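Local coordinates for vacuolar protein sorting-associated protein 53 (Saccharomyces cerevisiae, PDB 3NS4) that serves as a subunit of the GARP tethering complex, linking endosome-derived vesicles to the late Golgi for membrane fusion in retrograde transport, at residues Asp130-Tyr136 and Lys170-Tyr175. The protein carries 2 engineered substitutions. Numbering follows the deposited sequence.
Sequences DSADDYY and KMWSAY. Engineered in segment 170-175: Met-171 (natural residue Leu).
Ser-131 N-caps helix 132-142: its OG accepts the backbone N-H of Asp-134, 3.0 Å from Asp-134 N, with an N-H...O angle of 155°. Ala-132, the first residue of the helix, packs against helix 165-178. Its methyl points into that helix and rests against the carbonyl oxygen of Lys-170 and the methyl of Ala-174, Ala-132 CB lying 3.8 Å from Ala-174 CB. Ala-174 CB in turn lies near Ala-132 O, with the carboxylate of Asp-133 reaching in beside it. With these two methyls facing each other, the segment axes approach to 8.4 Å and cross at -53°.

Larger side chains flank this small-residue centre. The selenomethionine Met-171, an engineered substitution, has its chain bent at chi2 (-51°) and again at chi3, which turns its terminal CE back toward Ala-132 CA and the ring of Tyr-135. The side chains of Met-171 and Tyr-135 cross at about a right angle. Tyr-135 also touches Val-155 and Lys-159, which brings helix 149-159 against the same ring. One turn beyond Ala-132 and Met-171, Tyr-136 and Tyr-175 cross at about a right angle, their CD1 atoms 4.1 Å apart; the Tyr-175 hydroxyl is hydrogen-bonded to the carbonyl of Asn-146, and the Tyr-175 ring meets that of Trp-152.

At the other end, the aliphatic chain of Lys-170 passes alongside Ala-132, with CD 4.2 Å from Ala-132 CB. Its ammonium group ends near the carbonyl of Asp-130, with NZ 3.5 Å from Asp-130 O, a proximity rather than a hydrogen bond.

The arrangement is a close helix-helix crossing centred on alanines and bordered by aromatic residues, within the helical-bundle architecture of this C-terminal Vps53 fragment.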
ATOM      1  N   ASP A 130       8.833  17.843   3.011  1.00 58.31           N
ATOM      2  CA  ASP A 130       9.490  19.104   3.334  1.00 61.58           C
ATOM      3  C   ASP A 130      10.071  19.094   4.730  1.00 62.45           C
ATOM      4  O   ASP A 130      11.179  19.610   4.955  1.00 65.80           O
ATOM      5  CB  ASP A 130       8.542  20.276   3.104  1.00 64.51           C
ATOM      6  CG  ASP A 130       8.286  20.526   1.619  1.00 76.18           C
ATOM      7  OD1 ASP A 130       9.272  20.774   0.878  1.00 87.01           O
ATOM      8  OD2 ASP A 130       7.103  20.492   1.196  1.00 81.81           O
ATOM      9  N   SER A 131       9.336  18.519   5.677  1.00 60.31           N
ATOM     10  CA  SER A 131       9.895  18.373   7.012  1.00 62.08           C
ATOM     11  C   SER A 131       9.779  16.936   7.490  1.00 57.74           C
ATOM     12  O   SER A 131       8.753  16.292   7.321  1.00 53.34           O
ATOM     13  CB  SER A 131       9.316  19.370   8.027  1.00 65.05           C
ATOM     14  OG  SER A 131       8.055  18.971   8.513  1.00 64.10           O
ATOM     15  N   ALA A 132      10.858  16.438   8.070  1.00 57.53           N
ATOM     16  CA  ALA A 132      10.870  15.085   8.565  1.00 57.41           C
ATOM     17  C   ALA A 132       9.776  14.865   9.610  1.00 58.50           C
ATOM     18  O   ALA A 132       9.253  13.738   9.732  1.00 58.12           O
ATOM     19  CB  ALA A 132      12.232  14.754   9.134  1.00 58.04           C
ATOM     20  N   ASP A 133       9.430  15.947  10.324  1.00 59.06           N
ATOM     21  CA  ASP A 133       8.448  15.927  11.420  1.00 59.37           C
ATOM     22  C   ASP A 133       7.033  15.857  10.879  1.00 56.99           C
ATOM     23  O   ASP A 133       6.227  15.036  11.338  1.00 56.12           O
ATOM     24  CB  ASP A 133       8.589  17.154  12.366  1.00 63.31           C
ATOM     25  CG  ASP A 133       9.939  17.209  13.141  1.00 76.10           C
ATOM     26  OD1 ASP A 133      10.623  16.171  13.284  1.00 83.44           O
ATOM     27  OD2 ASP A 133      10.307  18.304  13.648  1.00 85.77           O
ATOM     28  N   ASP A 134       6.718  16.720   9.914  1.00 56.18           N
ATOM     29  CA  ASP A 134       5.363  16.722   9.354  1.00 56.98           C
ATOM     30  C   ASP A 134       5.091  15.413   8.693  1.00 51.52           C
ATOM     31  O   ASP A 134       3.952  14.929   8.720  1.00 52.55           O
ATOM     32  CB  ASP A 134       5.100  17.872   8.367  1.00 59.70           C
ATOM     33  CG  ASP A 134       4.768  19.196   9.064  1.00 76.05           C
ATOM     34  OD1 ASP A 134       4.507  19.211  10.298  1.00 91.41           O
ATOM     35  OD2 ASP A 134       4.753  20.231   8.364  1.00 84.16           O
ATOM     36  N   TYR A 135       6.142  14.841   8.105  1.00 47.46           N
ATOM     37  CA  TYR A 135       6.000  13.568   7.413  1.00 43.73           C
ATOM     38  C   TYR A 135       5.743  12.461   8.393  1.00 43.44           C
ATOM     39  O   TYR A 135       4.927  11.584   8.119  1.00 45.52           O
ATOM     40  CB  TYR A 135       7.166  13.233   6.490  1.00 40.64           C
ATOM     41  CG  TYR A 135       7.018  11.888   5.808  1.00 40.26           C
ATOM     42  CD1 TYR A 135       5.962  11.620   4.929  1.00 44.10           C
ATOM     43  CD2 TYR A 135       7.940  10.883   6.027  1.00 44.35           C
ATOM     44  CE1 TYR A 135       5.836  10.357   4.298  1.00 37.26           C
ATOM     45  CE2 TYR A 135       7.838   9.646   5.398  1.00 41.60           C
ATOM     46  CZ  TYR A 135       6.798   9.389   4.544  1.00 40.96           C
ATOM     47  OH  TYR A 135       6.749   8.143   3.980  1.00 43.59           O
ATOM     48  N   TYR A 136       6.408  12.503   9.540  1.00 43.98           N
ATOM     49  CA  TYR A 136       6.133  11.497  10.547  1.00 42.80           C
ATOM     50  C   TYR A 136       4.661  11.581  10.987  1.00 41.46           C
ATOM     51  O   TYR A 136       3.964  10.559  11.021  1.00 39.98           O
ATOM     52  CB  TYR A 136       7.066  11.583  11.759  1.00 45.31           C
ATOM     53  CG  TYR A 136       6.512  10.741  12.897  1.00 56.98           C
ATOM     54  CD1 TYR A 136       6.602   9.340  12.879  1.00 52.34           C
ATOM     55  CD2 TYR A 136       5.830  11.342  13.962  1.00 60.56           C
ATOM     56  CE1 TYR A 136       6.044   8.567  13.913  1.00 56.75           C
ATOM     57  CE2 TYR A 136       5.270  10.578  14.995  1.00 65.60           C
ATOM     58  CZ  TYR A 136       5.378   9.192  14.968  1.00 62.44           C
ATOM     59  OH  TYR A 136       4.810   8.447  15.996  1.00 63.87           O
ATOM     60  N   LYS A 170      17.792  11.923   7.486  1.00 56.35           N
ATOM     61  CA  LYS A 170      17.067  13.151   7.820  1.00 59.27           C
ATOM     62  C   LYS A 170      15.599  12.728   8.077  1.00 59.56           C
ATOM     63  O   LYS A 170      14.948  13.150   9.051  1.00 59.29           O
ATOM     64  CB  LYS A 170      17.226  14.185   6.655  1.00 59.92           C
ATOM     65  CG  LYS A 170      16.915  15.710   6.908  1.00 68.20           C
ATOM     66  CD  LYS A 170      15.409  16.100   6.795  1.00 82.23           C
ATOM     67  CE  LYS A 170      15.130  17.609   7.086  1.00 86.23           C
ATOM     68  NZ  LYS A 170      13.681  18.097   6.943  1.00 77.68           N
HETATM   69  N   MSE A 171      15.109  11.830   7.230  1.00 57.76           N
HETATM   70  CA  MSE A 171      13.736  11.401   7.307  1.00 54.67           C
HETATM   71  C   MSE A 171      13.527  10.417   8.423  1.00 51.73           C
HETATM   72  O   MSE A 171      12.540  10.474   9.162  1.00 52.96           O
HETATM   73  CB  MSE A 171      13.323  10.764   5.976  1.00 55.45           C
HETATM   74  CG  MSE A 171      13.185  11.732   4.807  1.00 65.00           C
HETATM   75 SE   MSE A 171      12.062  13.315   5.191  1.00 88.15          SE
HETATM   76  CE  MSE A 171      10.707  12.504   6.360  1.00 91.37           C
ATOM     77  N   TRP A 172      14.477   9.510   8.521  1.00 47.21           N
ATOM     78  CA  TRP A 172      14.419   8.431   9.451  1.00 48.51           C
ATOM     79  C   TRP A 172      14.518   8.849  10.903  1.00 52.68           C
ATOM     80  O   TRP A 172      13.888   8.265  11.785  1.00 53.93           O
ATOM     81  CB  TRP A 172      15.550   7.474   9.120  1.00 49.82           C
ATOM     82  CG  TRP A 172      15.799   6.539  10.205  1.00 52.60           C
ATOM     83  CD1 TRP A 172      16.797   6.609  11.121  1.00 56.78           C
ATOM     84  CD2 TRP A 172      15.001   5.409  10.546  1.00 52.27           C
ATOM     85  NE1 TRP A 172      16.690   5.568  12.014  1.00 67.72           N
ATOM     86  CE2 TRP A 172      15.593   4.816  11.687  1.00 59.38           C
ATOM     87  CE3 TRP A 172      13.847   4.838  10.000  1.00 44.34           C
ATOM     88  CZ2 TRP A 172      15.078   3.668  12.292  1.00 58.34           C
ATOM     89  CZ3 TRP A 172      13.335   3.692  10.587  1.00 58.77           C
ATOM     90  CH2 TRP A 172      13.955   3.116  11.731  1.00 66.87           C
ATOM     91  N   SER A 173      15.340   9.852  11.155  1.00 55.76           N
ATOM     92  CA  SER A 173      15.545  10.310  12.500  1.00 59.58           C
ATOM     93  C   SER A 173      14.250  10.646  13.148  1.00 58.53           C
ATOM     94  O   SER A 173      14.036  10.281  14.293  1.00 63.66           O
ATOM     95  CB  SER A 173      16.440  11.547  12.551  1.00 64.05           C
ATOM     96  OG  SER A 173      16.369  12.160  13.837  1.00 70.34           O
ATOM     97  N   ALA A 174      13.385  11.355  12.435  1.00 56.94           N
ATOM     98  CA  ALA A 174      12.129  11.777  13.058  1.00 56.78           C
ATOM     99  C   ALA A 174      11.301  10.557  13.389  1.00 54.70           C
ATOM    100  O   ALA A 174      10.781  10.441  14.509  1.00 57.38           O
ATOM    101  CB  ALA A 174      11.368  12.764  12.201  1.00 54.36           C
ATOM    102  N   TYR A 175      11.244   9.629  12.437  1.00 49.04           N
ATOM    103  CA  TYR A 175      10.507   8.396  12.622  1.00 48.67           C
ATOM    104  C   TYR A 175      11.026   7.589  13.809  1.00 50.35           C
ATOM    105  O   TYR A 175      10.264   7.232  14.736  1.00 47.88           O
ATOM    106  CB  TYR A 175      10.620   7.552  11.379  1.00 45.90           C
ATOM    107  CG  TYR A 175       9.910   6.242  11.497  1.00 48.88           C
ATOM    108  CD1 TYR A 175       8.537   6.146  11.264  1.00 48.99           C
ATOM    109  CD2 TYR A 175      10.608   5.089  11.814  1.00 53.48           C
ATOM    110  CE1 TYR A 175       7.869   4.916  11.344  1.00 48.65           C
ATOM    111  CE2 TYR A 175       9.954   3.861  11.910  1.00 57.78           C
ATOM    112  CZ  TYR A 175       8.586   3.779  11.677  1.00 53.62           C
ATOM    113  OH  TYR A 175       7.950   2.562  11.793  1.00 48.80           O
TER